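Local coordinates for protein Exo-1,5-alpha-L-arabinofuranobiosidase (Gibberella zeae, PDB 2YDT) that probably hydrolyses alpha-1,5-linked L-arabinofuranose chains from one end, releasing arabinobiose units, at residues Thr21-Pro26 and Trp45-Pro50; Gln27-Arg32 and Gly350-Ser355; Phe57-Ser62 and Ser73-Thr78; Asn80-Arg85 and Glu118-Val123. One frame throughout, in Å; residues are numbered along the deposited sequence. Where two conformers were deposited one is given.

In the fold
Six four-stranded antiparallel sheets identify a six-bladed beta-propeller, and all four contacts lie on or beside the blade of strands 28-35, 41-47, 57-62 and 70-75. Interaction 1, partly buried, ties the loop entering this blade to the end of 41-47 with polar and CH-pi contacts; E46 and Y48 bring it to the bound arabinofuranose. Interaction 2 joins the blade to its neighbour built from both chain ends; it is buried, mixing valine packing with one amide-to-carbonyl bond and a water bridge. Interaction 3, also buried, is a backbone ladder between strands 57-62 and 70-75. Interaction 4, partly buried and away from the annotated sites, brings the outgoing linker onto the next blade; D77 of 73-78 holds the backbone nitrogens of W82 and G83.

Interaction 1 of 4, residues Thr21-Pro26 and Trp45-Pro50; sequences TNYRDP and WENYSP. With AHR (alpha-L-arabinofuranose), chain C.
N22 meets P50 where this contact begins, its amide ND2 3.5 Å from P50 CG. The setting is a blade of a beta-propeller: 21-26 leads into the blade's innermost strand, 28-35, and 45-50 runs out of the adjacent strand 41-47. Y23 follows and is packed on its flat side. S49 CA stands over the middle of the tyrosine ring, 3.8 Å from its centroid and 9° off the normal, a CH-pi contact. At the phenol end N47 ND2 donates to Y23 OH over 3.2 Å, while N47 OD1 lies in the ring plane beside CE2 and also accepts from W45 NE1, which is consistent with one orientation of the amide. R24 is gripped twice. Its backbone N bonds to Y48 O, and its side chain, bent at chi3 (-69°), swings back so that NE and NH2 converge on the single oxygen S49 O at 3.0 and 2.9 Å. That oxygen lies in the guanidinium plane, yet both nitrogens come from one face of the carbonyl plane. D25 points away, its OD1 bonded to A348 N. P26, preceded by a cis peptide, sets CD over the centre of the Y48 ring, 3.7 Å from the centroid. Y48, itself the centre of an inverse gamma turn, is thereby backed as it reaches the arabinofuranose pocket. There its OH donates to E46 OE1 (2.6 Å), arriving above the carboxylate plane, while E46 OE2 takes the hydrogen bond from O5 of the sugar at 2.6 Å.

Interaction 2 of 4, residues Gln27-Arg32 and Gly350-Ser355; sequences QVLYAR and GKNTVS. With SO4 (sulfate ion), chain F.
V28 and N352 mark the closest passage of two backbones that run in nearly the same direction, 22° apart, with CA atoms 6.2 Å from each other. No backbone-to-backbone hydrogen bond links the segments, so side chains join them. The N352 carboxamide does the polar work: ND2 donates to V28 O at 3.0 Å, with the oxygen in the amide plane and an N-H...O angle of 165°. ND2 also bonds to I344 O, and two carbonyls therefore settle the orientation of the amide. The V28 and N352 side chains lie alongside each other, pointing opposite ways, with V28 CG2 3.6 Å from N352 CB. The apolar seam continues as V28 CB meets V354 CG2 at 4.0 Å and A31 CB approaches V354 CG1 at 4.3 Å. Toward the loop end, one water bridges the segments: it donates to Q27 OE1 (2.8 Å) and accepts from N352 N (3.0 Å), while Q27 NE2 is bonded to Y23 O. On the exposed side K351 NZ holds O2 of a sulfate, probably from the crystallisation liquor. W45 of strand 41-47 packs on both V28 and V354, and F17 of strand 11-17 touches the same two valines. The contact thus joins innermost strand 28-35 of one propeller blade to the neighbouring blade, where N-terminal strand 11-17 pairs with C-terminal strand 354-360.

Interaction 3 of 4, residues Phe57-Ser62 and Ser73-Thr78; sequences FPIVKS and SKVKDT
F57-I59 and V75-S73 pair as antiparallel strands whose axes come within 4.6 Å at 144°, the hydrogen-bonded pairs F57-V75 and I59-S73 flanking the non-hydrogen-bonded pair P58-K74. They belong to a hairpin made by the third and fourth strands of the propeller blade that begins with 28-35. Side chains of F57, I59, S73 and V75 share one face, those of P58 and K74 the other. On the first face V75 has CG1 anti to its backbone N (chi1 -163°), which sets CG2 beside that nitrogen and 3.7 Å from I59 CG1. The S73 hydroxyl lies against the same isoleucine, OG 3.3 Å from I59 CB. F57 CB and V75 CB touch at 4.1 Å, after which the phenyl ring departs toward T44 and L84. On the other face P58 packs against W45 and N47 of strand 41-47, while K74 CA-H is directed at F57 O. Chemically, the ladder is uneven. F57 N to V75 O and V75 N to F57 O are both 2.9 Å, whereas at the other hydrogen-bonded pair I59 N reaches S73 O at 2.9 Å but the return bond from S73 N to I59 O is weak at 3.4 Å. Across the pair S73 OG meets carbon atoms of I59, and its polar partners lie beyond it, G130 O and W133 NE1, so that the hydroxyl links this blade's outermost strand to the turn before strand 134-142.

Interaction 4 of 4, residues Asn80-Arg85 and Glu118-Val123; sequences NNWGLR and ETLIEV
W82 lays the six-membered end of its indole across E118: CH2 is 3.7 Å from E118 CB, and CZ2 is 3.5 Å from E118 OE2. The side chains cross at about a right angle, with ring and carboxylate planes 68° apart. L120 adjoins the ring at its edge, CB lying near the indole plane 4.0 Å from W82 CZ3. N80, from the same segment as W82, places its CB over one indole face, toward its rim, and sends its amide on toward the strand. There N80 ND2 donates to E122 OE2 at 3.0 Å, approaching on the anti side and 33° out of the carboxylate plane. The amide and carboxylate planes are only 20° apart. L120 CD2 packs 3.6 Å from the same N80 ND2. Both polar groups have further partners, N80 ND2 with S111 OG and E122 OE1 with H138 ND1, so the pair belongs to a wider polar network. L84 CD2 adds a looser contact with E122 CG. Nearest CA atoms are 8.7 Å apart, too far for strand pairing. S111 of strand 105-111 lies between, bonded through its backbone to L120. This is the linker between successive beta-propeller blades, packed by its side chains onto the blade that it enters.

Interaction 1 of 4, residues Thr21-Pro26 and Trp45-Pro50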
# COMPACT_ATOMS: atom_id res chain seq x y z
N THR A 21 9.57 -16.81 -17.26
CA THR A 21 8.35 -16.84 -18.04
C THR A 21 7.33 -17.87 -17.62
O THR A 21 6.16 -17.75 -17.98
CB THR A 21 8.59 -16.97 -19.56
OG1 THR A 21 9.15 -18.26 -19.86
CG2 THR A 21 9.55 -15.86 -20.10
N ASN A 22 7.77 -18.89 -16.89
CA ASN A 22 6.88 -19.90 -16.33
C ASN A 22 6.21 -19.49 -15.00
O ASN A 22 5.42 -20.27 -14.42
CB ASN A 22 7.67 -21.20 -16.09
CG ASN A 22 8.82 -21.01 -15.12
OD1 ASN A 22 9.70 -20.17 -15.33
ND2 ASN A 22 8.84 -21.81 -14.02
N TYR A 23 6.47 -18.29 -14.48
CA TYR A 23 5.72 -17.82 -13.32
C TYR A 23 4.24 -17.73 -13.64
O TYR A 23 3.84 -17.51 -14.81
CB TYR A 23 6.26 -16.45 -12.83
CG TYR A 23 7.36 -16.51 -11.81
CD1 TYR A 23 8.24 -17.58 -11.72
CD2 TYR A 23 7.54 -15.44 -10.92
CE1 TYR A 23 9.22 -17.59 -10.75
CE2 TYR A 23 8.54 -15.46 -9.97
CZ TYR A 23 9.35 -16.53 -9.87
OH TYR A 23 10.35 -16.53 -8.90
N ARG A 24 3.40 -17.98 -12.65
CA ARG A 24 1.94 -17.98 -12.81
C ARG A 24 1.36 -16.58 -12.94
O ARG A 24 1.67 -15.73 -12.15
CB ARG A 24 1.30 -18.70 -11.62
CG ARG A 24 1.76 -20.15 -11.46
CD ARG A 24 1.25 -20.81 -10.16
NE ARG A 24 1.88 -20.25 -8.97
CZ ARG A 24 1.34 -19.33 -8.16
NH1 ARG A 24 0.08 -18.91 -8.32
NH2 ARG A 24 2.06 -18.88 -7.11
N ASP A 25 0.49 -16.37 -13.92
CA ASP A 25 -0.23 -15.09 -14.14
C ASP A 25 -0.82 -14.61 -12.82
O ASP A 25 -1.48 -15.40 -12.09
CB ASP A 25 -1.35 -15.39 -15.12
CG ASP A 25 -2.00 -14.17 -15.71
OD1 ASP A 25 -1.45 -13.06 -15.73
OD2 ASP A 25 -3.10 -14.39 -16.26
N PRO A 26 -0.54 -13.33 -12.43
CA PRO A 26 0.11 -12.23 -13.16
C PRO A 26 1.63 -12.15 -13.05
O PRO A 26 2.23 -11.20 -13.56
CB PRO A 26 -0.52 -10.99 -12.52
CG PRO A 26 -0.65 -11.40 -11.09
CD PRO A 26 -1.08 -12.85 -11.14
N TRP A 45 7.34 -7.35 -3.57
CA TRP A 45 6.17 -7.55 -4.42
C TRP A 45 5.64 -8.94 -4.20
O TRP A 45 6.31 -9.80 -3.57
CB TRP A 45 6.51 -7.38 -5.90
CG TRP A 45 7.63 -8.32 -6.42
CD1 TRP A 45 7.46 -9.56 -6.93
CD2 TRP A 45 9.03 -8.08 -6.41
NE1 TRP A 45 8.66 -10.12 -7.26
CE2 TRP A 45 9.65 -9.23 -6.97
CE3 TRP A 45 9.83 -7.00 -6.02
CZ2 TRP A 45 11.03 -9.34 -7.12
CZ3 TRP A 45 11.20 -7.09 -6.19
CH2 TRP A 45 11.79 -8.25 -6.73
N GLU A 46 4.42 -9.17 -4.71
CA GLU A 46 3.83 -10.54 -4.78
C GLU A 46 4.56 -11.29 -5.88
O GLU A 46 4.57 -10.85 -7.02
CB GLU A 46 2.35 -10.51 -5.12
CG GLU A 46 1.48 -9.80 -4.10
CD GLU A 46 0.03 -9.60 -4.53
OE1 GLU A 46 -0.34 -9.87 -5.67
OE2 GLU A 46 -0.74 -9.13 -3.67
N ASN A 47 5.10 -12.47 -5.56
CA ASN A 47 5.96 -13.22 -6.47
C ASN A 47 5.32 -14.58 -6.73
O ASN A 47 5.24 -15.45 -5.85
CB ASN A 47 7.32 -13.35 -5.79
CG ASN A 47 8.43 -13.85 -6.71
OD1 ASN A 47 8.85 -13.11 -7.61
ND2 ASN A 47 8.96 -15.06 -6.45
N TYR A 48 4.73 -14.73 -7.91
CA TYR A 48 3.83 -15.85 -8.24
C TYR A 48 4.65 -17.02 -8.83
O TYR A 48 4.41 -17.48 -9.95
CB TYR A 48 2.69 -15.44 -9.17
CG TYR A 48 1.67 -14.50 -8.59
CD1 TYR A 48 0.40 -14.95 -8.26
CD2 TYR A 48 1.96 -13.15 -8.34
CE1 TYR A 48 -0.57 -14.11 -7.71
CE2 TYR A 48 1.00 -12.31 -7.78
CZ TYR A 48 -0.27 -12.78 -7.47
OH TYR A 48 -1.22 -11.96 -6.92
N SER A 49 5.51 -17.55 -7.99
CA SER A 49 6.38 -18.65 -8.40
C SER A 49 5.61 -19.98 -8.41
O SER A 49 4.62 -20.14 -7.75
CB SER A 49 7.60 -18.72 -7.48
OG SER A 49 7.19 -18.88 -6.13
N PRO A 50 6.09 -20.95 -9.21
CA PRO A 50 5.49 -22.29 -9.18
C PRO A 50 5.84 -22.98 -7.86
O PRO A 50 7.00 -22.97 -7.46
CB PRO A 50 6.18 -23.02 -10.37
CG PRO A 50 7.03 -21.98 -11.03
CD PRO A 50 7.27 -20.88 -10.08
O5 AHR C . -3.24 -8.64 -4.29
C5 AHR C . -3.81 -9.66 -5.13
C4 AHR C . -5.27 -9.42 -5.40
O4 AHR C . -6.06 -9.46 -4.23
C3 AHR C . -5.92 -10.51 -6.26
O3 AHR C . -5.65 -10.36 -7.68
C2 AHR C . -7.38 -10.29 -5.99
O2 AHR C . -8.22 -11.45 -6.12
C1 AHR C . -7.38 -9.78 -4.57

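Interaction 2 of 4, residues Gln27-Arg32 and Gly350-Ser355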
# COMPACT_ATOMS: atom_id res chain seq x y z
N GLN A 27 2.25 -13.11 -12.35
CA GLN A 27 3.70 -13.31 -12.26
C GLN A 27 4.32 -12.45 -11.17
O GLN A 27 4.99 -12.95 -10.28
CB GLN A 27 4.42 -13.19 -13.62
CG GLN A 27 3.83 -14.11 -14.70
CD GLN A 27 4.65 -14.09 -15.96
OE1 GLN A 27 4.89 -13.03 -16.51
NE2 GLN A 27 5.12 -15.27 -16.42
N VAL A 28 4.10 -11.14 -11.27
CA VAL A 28 4.42 -10.19 -10.21
C VAL A 28 3.23 -9.24 -10.11
O VAL A 28 2.47 -9.10 -11.08
CB VAL A 28 5.71 -9.44 -10.48
CG1 VAL A 28 6.91 -10.42 -10.49
CG2 VAL A 28 5.63 -8.58 -11.81
N LEU A 29 3.07 -8.60 -8.95
CA LEU A 29 2.00 -7.63 -8.72
C LEU A 29 2.35 -6.95 -7.39
O LEU A 29 3.08 -7.51 -6.57
CB LEU A 29 0.64 -8.34 -8.63
CG LEU A 29 -0.60 -7.48 -8.79
CD1 LEU A 29 -0.76 -7.00 -10.27
CD2 LEU A 29 -1.87 -8.18 -8.28
N TYR A 30 1.80 -5.75 -7.15
CA TYR A 30 1.78 -5.21 -5.77
C TYR A 30 3.15 -4.82 -5.27
O TYR A 30 3.64 -5.34 -4.26
CB TYR A 30 1.07 -6.21 -4.80
CG TYR A 30 0.31 -5.54 -3.67
CD1 TYR A 30 -1.10 -5.51 -3.68
CD2 TYR A 30 0.97 -4.99 -2.58
CE1 TYR A 30 -1.82 -4.94 -2.67
CE2 TYR A 30 0.26 -4.40 -1.55
CZ TYR A 30 -1.13 -4.39 -1.58
OH TYR A 30 -1.86 -3.80 -0.55
N ALA A 31 3.78 -3.85 -5.94
CA ALA A 31 5.11 -3.37 -5.57
C ALA A 31 5.04 -2.41 -4.39
O ALA A 31 4.15 -1.57 -4.32
CB ALA A 31 5.79 -2.66 -6.79
N ARG A 32 6.04 -2.54 -3.51
CA ARG A 32 6.17 -1.66 -2.34
C ARG A 32 7.62 -1.30 -2.08
O ARG A 32 8.48 -2.21 -2.01
CB ARG A 32 5.56 -2.34 -1.10
CG ARG A 32 4.04 -2.42 -1.14
CD ARG A 32 3.38 -1.08 -0.99
NE ARG A 32 1.93 -1.14 -0.87
CZ ARG A 32 1.06 -1.04 -1.86
NH1 ARG A 32 1.44 -0.97 -3.12
NH2 ARG A 32 -0.21 -0.99 -1.59
N GLY A 350 1.80 -12.31 -19.51
CA GLY A 350 3.24 -12.51 -19.35
C GLY A 350 4.06 -11.23 -19.27
O GLY A 350 5.28 -11.31 -19.21
N LYS A 351 3.42 -10.05 -19.24
CA LYS A 351 4.13 -8.83 -19.48
C LYS A 351 4.46 -7.99 -18.24
O LYS A 351 5.13 -6.95 -18.36
CB LYS A 351 3.34 -7.98 -20.47
CG LYS A 351 3.18 -8.68 -21.83
CD LYS A 351 4.50 -9.32 -22.34
CE LYS A 351 4.47 -9.63 -23.86
NZ LYS A 351 5.61 -10.50 -24.31
N ASN A 352 3.98 -8.40 -17.07
CA ASN A 352 4.29 -7.60 -15.86
C ASN A 352 5.76 -7.70 -15.49
O ASN A 352 6.38 -8.79 -15.53
CB ASN A 352 3.49 -7.99 -14.62
CG ASN A 352 2.03 -7.62 -14.67
OD1 ASN A 352 1.53 -6.98 -15.64
ND2 ASN A 352 1.30 -8.01 -13.61
N THR A 353 6.33 -6.56 -15.09
CA THR A 353 7.66 -6.52 -14.50
C THR A 353 7.54 -5.55 -13.30
O THR A 353 6.60 -4.75 -13.23
CB THR A 353 8.73 -5.96 -15.45
OG1 THR A 353 8.38 -4.59 -15.79
CG2 THR A 353 8.81 -6.86 -16.73
N VAL A 354 8.52 -5.64 -12.42
CA VAL A 354 8.67 -4.67 -11.30
C VAL A 354 9.61 -3.56 -11.79
O VAL A 354 10.70 -3.83 -12.24
CB VAL A 354 9.22 -5.34 -10.01
CG1 VAL A 354 9.16 -4.31 -8.84
CG2 VAL A 354 8.44 -6.65 -9.70
N SER A 355 9.17 -2.30 -11.70
CA SER A 355 10.03 -1.22 -12.14
C SER A 355 9.74 0.05 -11.35
O SER A 355 8.77 0.11 -10.59
CB SER A 355 9.80 -0.94 -13.63
OG SER A 355 8.52 -0.37 -13.88
S SO4 F . 6.67 -13.77 -22.30
O1 SO4 F . 6.00 -14.25 -21.12
O2 SO4 F . 5.80 -12.71 -22.87
O3 SO4 F . 8.02 -13.22 -22.09
O4 SO4 F . 6.78 -14.84 -23.32
O HOH W 1 2.97 -11.05 -16.13

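Interaction 3 of 4, residues Phe57-Ser62 and Ser73-Thr78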
# COMPACT_ATOMS: atom_id res chain seq x y z
N PHE A 57 8.00 -13.47 -0.20
CA PHE A 57 8.14 -12.08 -0.64
C PHE A 57 9.64 -11.84 -0.87
O PHE A 57 10.42 -11.79 0.11
CB PHE A 57 7.63 -11.09 0.40
CG PHE A 57 6.16 -11.19 0.69
CD1 PHE A 57 5.22 -11.36 -0.33
CD2 PHE A 57 5.70 -10.98 1.97
CE1 PHE A 57 3.84 -11.40 -0.04
CE2 PHE A 57 4.31 -10.98 2.27
CZ PHE A 57 3.39 -11.22 1.24
N PRO A 58 10.05 -11.57 -2.13
CA PRO A 58 11.46 -11.18 -2.34
C PRO A 58 11.80 -9.81 -1.72
O PRO A 58 10.95 -8.90 -1.66
CB PRO A 58 11.58 -11.10 -3.87
CG PRO A 58 10.34 -11.74 -4.42
CD PRO A 58 9.28 -11.56 -3.39
N ILE A 59 13.03 -9.65 -1.24
CA ILE A 59 13.52 -8.37 -0.75
C ILE A 59 14.71 -7.94 -1.57
O ILE A 59 15.76 -8.61 -1.53
CB ILE A 59 13.88 -8.45 0.75
CG1 ILE A 59 12.62 -8.84 1.55
CG2 ILE A 59 14.50 -7.09 1.27
CD1 ILE A 59 11.55 -7.72 1.69
N VAL A 60 14.54 -6.84 -2.29
CA VAL A 60 15.63 -6.21 -3.05
C VAL A 60 16.13 -4.97 -2.35
O VAL A 60 15.42 -4.32 -1.59
CB VAL A 60 15.23 -5.89 -4.51
CG1 VAL A 60 15.01 -7.18 -5.28
CG2 VAL A 60 13.99 -5.00 -4.56
N LYS A 61 17.40 -4.67 -2.56
CA LYS A 61 18.04 -3.52 -1.91
C LYS A 61 18.73 -2.66 -2.97
O LYS A 61 19.37 -3.20 -3.89
CB LYS A 61 19.09 -4.03 -0.93
CG LYS A 61 19.95 -2.91 -0.32
CD LYS A 61 20.79 -3.47 0.81
CE LYS A 61 21.77 -2.46 1.32
NZ LYS A 61 22.48 -2.92 2.53
N SER A 62 18.62 -1.34 -2.81
CA SER A 62 19.37 -0.38 -3.63
C SER A 62 20.14 0.56 -2.71
O SER A 62 19.59 1.11 -1.76
CB SER A 62 18.45 0.43 -4.50
OG SER A 62 19.18 1.46 -5.20
N SER A 73 17.39 -11.03 0.31
CA SER A 73 16.72 -12.00 1.15
C SER A 73 15.32 -12.29 0.63
O SER A 73 14.85 -11.68 -0.37
CB SER A 73 16.61 -11.51 2.60
OG SER A 73 15.76 -10.35 2.74
N LYS A 74 14.67 -13.21 1.33
CA LYS A 74 13.29 -13.60 1.09
C LYS A 74 12.56 -13.67 2.42
O LYS A 74 13.06 -14.24 3.38
CB LYS A 74 13.21 -14.98 0.42
CG LYS A 74 14.00 -15.10 -0.90
CD LYS A 74 13.88 -16.52 -1.44
CE LYS A 74 14.68 -16.76 -2.69
NZ LYS A 74 14.91 -18.23 -2.82
N VAL A 75 11.37 -13.08 2.48
CA VAL A 75 10.50 -13.24 3.62
C VAL A 75 9.64 -14.48 3.34
O VAL A 75 8.85 -14.54 2.40
CB VAL A 75 9.59 -12.02 3.88
CG1 VAL A 75 9.03 -12.11 5.34
CG2 VAL A 75 10.32 -10.73 3.68
N LYS A 76 9.81 -15.50 4.18
CA LYS A 76 9.12 -16.79 4.04
C LYS A 76 8.12 -17.05 5.17
O LYS A 76 8.33 -16.60 6.32
CB LYS A 76 10.13 -17.95 4.00
CG LYS A 76 11.09 -17.89 2.84
CD LYS A 76 11.94 -19.16 2.75
CE LYS A 76 12.95 -19.07 1.66
NZ LYS A 76 13.84 -20.33 1.59
N ASP A 77 7.07 -17.80 4.85
CA ASP A 77 6.11 -18.27 5.85
C ASP A 77 6.78 -19.46 6.61
O ASP A 77 6.95 -20.52 6.03
CB ASP A 77 4.86 -18.75 5.15
CG ASP A 77 3.89 -19.47 6.07
OD1 ASP A 77 3.99 -19.33 7.31
OD2 ASP A 77 3.01 -20.12 5.49
N THR A 78 7.14 -19.20 7.86
CA THR A 78 7.75 -20.23 8.73
C THR A 78 6.73 -20.86 9.65
O THR A 78 7.04 -21.80 10.39
CB THR A 78 8.86 -19.64 9.57
OG1 THR A 78 8.32 -18.70 10.48
CG2 THR A 78 9.95 -18.97 8.69

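Interaction 4 of 4, residues Asn80-Arg85 and Glu118-Val123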
# COMPACT_ATOMS: atom_id res chain seq x y z
N ASN A 80 2.92 -21.54 8.82
CA ASN A 80 1.68 -22.17 8.36
C ASN A 80 1.83 -23.22 7.27
O ASN A 80 0.87 -23.90 6.95
CB ASN A 80 0.68 -21.08 7.84
CG ASN A 80 0.57 -19.90 8.77
OD1 ASN A 80 0.33 -20.07 9.98
ND2 ASN A 80 0.68 -18.67 8.22
N ASN A 81 3.03 -23.37 6.73
CA ASN A 81 3.29 -24.18 5.55
C ASN A 81 2.34 -23.82 4.40
O ASN A 81 1.84 -24.68 3.68
CB ASN A 81 3.24 -25.69 5.86
CG ASN A 81 4.02 -26.52 4.84
OD1 ASN A 81 4.80 -26.01 4.02
ND2 ASN A 81 3.83 -27.83 4.92
N TRP A 82 2.09 -22.52 4.24
CA TRP A 82 1.23 -22.02 3.20
C TRP A 82 1.99 -21.16 2.16
O TRP A 82 1.74 -21.28 0.96
CB TRP A 82 0.13 -21.11 3.83
CG TRP A 82 -0.97 -21.80 4.57
CD1 TRP A 82 -1.26 -23.13 4.58
CD2 TRP A 82 -1.99 -21.15 5.30
NE1 TRP A 82 -2.40 -23.36 5.33
CE2 TRP A 82 -2.87 -22.16 5.79
CE3 TRP A 82 -2.24 -19.82 5.64
CZ2 TRP A 82 -3.98 -21.85 6.57
CZ3 TRP A 82 -3.35 -19.52 6.40
CH2 TRP A 82 -4.21 -20.52 6.86
N GLY A 83 2.82 -20.25 2.64
CA GLY A 83 3.44 -19.22 1.79
C GLY A 83 3.02 -17.81 2.21
O GLY A 83 2.02 -17.63 2.88
N LEU A 84 3.83 -16.84 1.84
CA LEU A 84 3.52 -15.39 2.00
C LEU A 84 3.16 -14.94 0.57
O LEU A 84 4.01 -14.85 -0.31
CB LEU A 84 4.71 -14.61 2.57
CG LEU A 84 4.97 -14.87 4.06
CD1 LEU A 84 6.14 -14.03 4.56
CD2 LEU A 84 3.71 -14.56 4.90
N ARG A 85 1.86 -14.72 0.36
CA ARG A 85 1.28 -14.75 -0.98
C ARG A 85 0.83 -13.38 -1.50
O ARG A 85 1.17 -13.00 -2.62
CB ARG A 85 0.12 -15.75 -1.02
CG ARG A 85 -0.39 -16.04 -2.47
CD ARG A 85 -1.43 -17.15 -2.47
NE ARG A 85 -0.90 -18.35 -1.82
CZ ARG A 85 -0.07 -19.24 -2.37
NH1 ARG A 85 0.28 -19.17 -3.64
NH2 ARG A 85 0.39 -20.26 -1.66
N GLU A 118 -7.99 -19.68 2.89
CA GLU A 118 -7.91 -18.81 4.08
C GLU A 118 -6.97 -17.64 3.83
O GLU A 118 -6.17 -17.67 2.88
CB GLU A 118 -7.42 -19.59 5.31
CG GLU A 118 -8.28 -20.80 5.65
CD GLU A 118 -7.84 -21.49 6.92
OE1 GLU A 118 -7.96 -20.89 7.99
OE2 GLU A 118 -7.38 -22.65 6.83
N THR A 119 -7.12 -16.60 4.66
CA THR A 119 -6.27 -15.41 4.64
C THR A 119 -5.76 -15.13 6.04
O THR A 119 -6.49 -15.26 7.01
CB THR A 119 -7.02 -14.19 4.06
OG1 THR A 119 -8.33 -14.14 4.63
CG2 THR A 119 -7.18 -14.29 2.54
N LEU A 120 -4.50 -14.76 6.16
CA LEU A 120 -3.90 -14.51 7.45
C LEU A 120 -2.84 -13.41 7.35
O LEU A 120 -1.73 -13.64 6.84
CB LEU A 120 -3.33 -15.83 8.00
CG LEU A 120 -2.64 -15.85 9.36
CD1 LEU A 120 -3.44 -15.14 10.46
CD2 LEU A 120 -2.31 -17.31 9.72
N ILE A 121 -3.19 -12.23 7.87
CA ILE A 121 -2.28 -11.12 7.91
C ILE A 121 -1.26 -11.37 9.03
O ILE A 121 -1.63 -11.53 10.20
CB ILE A 121 -3.00 -9.74 8.06
CG1 ILE A 121 -3.82 -9.44 6.78
CG2 ILE A 121 -1.98 -8.66 8.33
CD1 ILE A 121 -4.79 -8.23 6.91
N GLU A 122 0.03 -11.33 8.66
CA GLU A 122 1.19 -11.62 9.50
C GLU A 122 2.06 -10.40 9.61
O GLU A 122 2.04 -9.54 8.73
CB GLU A 122 2.08 -12.70 8.85
CG GLU A 122 1.36 -13.99 8.40
CD GLU A 122 1.02 -14.87 9.57
OE1 GLU A 122 0.44 -14.35 10.53
OE2 GLU A 122 1.32 -16.09 9.51
N VAL A 123 2.84 -10.32 10.68
CA VAL A 123 3.98 -9.40 10.75
C VAL A 123 5.27 -10.19 10.93
O VAL A 123 5.36 -11.01 11.84
CB VAL A 123 3.85 -8.32 11.87
CG1 VAL A 123 5.10 -7.44 12.01
CG2 VAL A 123 2.63 -7.47 11.60